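Local coordinates for guanine nucleotide exchange protein (Legionella pneumophila, PDB 1XSZ), which probably acts as a guanine nucleotide exchange factor for ADP-ribosylation factor (Arf) GTPases, with a C-terminal domain capping the active site of its Sec7 domain, at residues E16-K21 with E58-Y63. Sequence-based numbering, arbitrary orientation.
Sequences EAFNAK and EAVGDY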
loop_
_atom_site.group_PDB
_atom_site.type_symbol
_atom_site.label_atom_id
_atom_site.label_comp_id
_atom_site.label_asym_id
_atom_site.label_seq_id
_atom_site.Cartn_x
_atom_site.Cartn_y
_atom_site.Cartn_z
ATOM N N GLU A 16 12.104 18.905 9.285
ATOM C CA GLU A 16 11.263 19.109 10.457
ATOM C C GLU A 16 9.785 19.159 10.082
ATOM O O GLU A 16 8.947 18.537 10.734
ATOM C CB GLU A 16 11.658 20.406 11.167
ATOM C CG GLU A 16 10.749 20.782 12.326
ATOM C CD GLU A 16 11.173 22.069 13.002
ATOM O OE1 GLU A 16 11.319 23.092 12.298
ATOM O OE2 GLU A 16 11.356 22.060 14.236
ATOM N N ALA A 17 9.469 19.896 9.023
ATOM C CA ALA A 17 8.087 20.019 8.581
ATOM C C ALA A 17 7.539 18.688 8.079
ATOM O O ALA A 17 6.417 18.302 8.416
ATOM C CB ALA A 17 7.982 21.070 7.486
ATOM N N PHE A 18 8.334 17.983 7.277
ATOM C CA PHE A 18 7.908 16.704 6.718
ATOM C C PHE A 18 7.588 15.660 7.781
ATOM O O PHE A 18 6.527 15.038 7.751
ATOM C CB PHE A 18 8.983 16.136 5.786
ATOM C CG PHE A 18 8.568 14.866 5.096
ATOM C CD1 PHE A 18 7.832 14.907 3.915
ATOM C CD2 PHE A 18 8.871 13.626 5.653
ATOM C CE1 PHE A 18 7.400 13.736 3.300
ATOM C CE2 PHE A 18 8.441 12.447 5.045
ATOM C CZ PHE A 18 7.705 12.502 3.869
ATOM N N ASN A 19 8.505 15.461 8.720
ATOM C CA ASN A 19 8.283 14.456 9.750
ATOM C C ASN A 19 7.068 14.742 10.630
ATOM O O ASN A 19 6.373 13.815 11.051
ATOM C CB ASN A 19 9.542 14.278 10.603
ATOM C CG ASN A 19 10.699 13.693 9.807
ATOM O OD1 ASN A 19 10.495 13.072 8.763
ATOM N ND2 ASN A 19 11.915 13.872 10.304
ATOM N N ALA A 20 6.798 16.016 10.894
ATOM C CA ALA A 20 5.646 16.381 11.714
ATOM C C ALA A 20 4.359 16.176 10.919
ATOM O O ALA A 20 3.372 15.647 11.433
ATOM C CB ALA A 20 5.764 17.830 12.161
ATOM N N LYS A 21 4.375 16.606 9.663
ATOM C CA LYS A 21 3.230 16.458 8.773
ATOM C C LYS A 21 3.773 16.467 7.352
ATOM O O LYS A 21 4.075 17.523 6.795
ATOM C CB LYS A 21 2.235 17.605 8.961
ATOM C CG LYS A 21 0.960 17.430 8.146
ATOM C CD LYS A 21 -0.007 18.582 8.361
ATOM C CE LYS A 21 -1.267 18.407 7.527
ATOM N NZ LYS A 21 -2.004 17.159 7.877
ATOM N N GLU A 58 8.458 5.686 6.704
ATOM C CA GLU A 58 7.142 5.092 6.525
ATOM C C GLU A 58 6.334 6.106 5.722
ATOM O O GLU A 58 5.621 5.746 4.785
ATOM C CB GLU A 58 6.470 4.810 7.876
ATOM C CG GLU A 58 7.285 3.887 8.771
ATOM C CD GLU A 58 6.443 3.184 9.821
ATOM O OE1 GLU A 58 5.403 3.743 10.226
ATOM O OE2 GLU A 58 6.832 2.079 10.247
ATOM N N ALA A 59 6.471 7.381 6.082
ATOM C CA ALA A 59 5.770 8.460 5.395
ATOM C C ALA A 59 6.285 8.638 3.968
ATOM O O ALA A 59 5.512 8.936 3.064
ATOM C CB ALA A 59 5.920 9.768 6.174
ATOM N N VAL A 60 7.588 8.461 3.771
ATOM C CA VAL A 60 8.164 8.579 2.434
ATOM C C VAL A 60 7.587 7.469 1.554
ATOM O O VAL A 60 7.151 7.707 0.423
ATOM C CB VAL A 60 9.701 8.447 2.481
ATOM C CG1 VAL A 60 10.260 8.297 1.075
ATOM C CG2 VAL A 60 10.299 9.680 3.137
ATOM N N GLY A 61 7.585 6.252 2.088
ATOM C CA GLY A 61 7.053 5.122 1.351
ATOM C C GLY A 61 5.577 5.296 1.053
ATOM O O GLY A 61 5.100 4.924 -0.020
ATOM N N ASP A 62 4.844 5.877 1.998
ATOM C CA ASP A 62 3.421 6.079 1.798
ATOM C C ASP A 62 3.155 7.111 0.711
ATOM O O ASP A 62 2.267 6.936 -0.127
ATOM C CB ASP A 62 2.757 6.523 3.095
ATOM C CG ASP A 62 1.289 6.232 3.094
ATOM O OD1 ASP A 62 0.946 5.035 3.162
ATOM O OD2 ASP A 62 0.489 7.185 3.003
ATOM N N TYR A 63 3.925 8.191 0.723
ATOM C CA TYR A 63 3.773 9.228 -0.284
ATOM C C TYR A 63 4.086 8.660 -1.672
ATOM O O TYR A 63 3.313 8.816 -2.619
ATOM C CB TYR A 63 4.725 10.391 0.002
ATOM C CG TYR A 63 4.610 11.512 -1.004
ATOM C CD1 TYR A 63 3.714 12.564 -0.807
ATOM C CD2 TYR A 63 5.356 11.491 -2.182
ATOM C CE1 TYR A 63 3.565 13.568 -1.762
ATOM C CE2 TYR A 63 5.212 12.484 -3.141
ATOM C CZ TYR A 63 4.317 13.518 -2.925
ATOM O OH TYR A 63 4.176 14.498 -3.878
#
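Within the helical Sec7 domain, the last turn of helix 11-20 rests on helix 57-64 through one aromatic side chain, Phe18, which meets Ala59 and Val60. The far end of the ring does the touching: Phe18 CE2 lies 3.8 Å from Ala59 CB and equally 3.8 Å from Val60 CG2. Phe18 CZ stands 3.9 Å from that same valine methyl. With CG anti to the backbone N (chi1 -176°), the ring is sent toward helix 57-64, and a long, flat phenyl suits a place where the backbones stay well apart. Ala59 suits helix 57-64 because its lone methyl lets the ring end come close; Val60 adds a branch, CG2, beside its own backbone N, and its side chain crosses that of Phe18 at about a right angle. Ile26 of helix 22-35 and Leu55 also touch Phe18, and Phe48 of helix 40-50 packs on Val60. Asn19 binds the loop leading into helix 57-64: Asp56 N donates to its OD1, which lies in plane at the Phe18 ring edge, and its ND2 donates to Asn54 O. Between the two segments the chemistry is wholly apolar, so dispersion and the burial of Phe18 and Val60 hold them, while the neighbouring directional bonds run from Asn19 to the preceding loop.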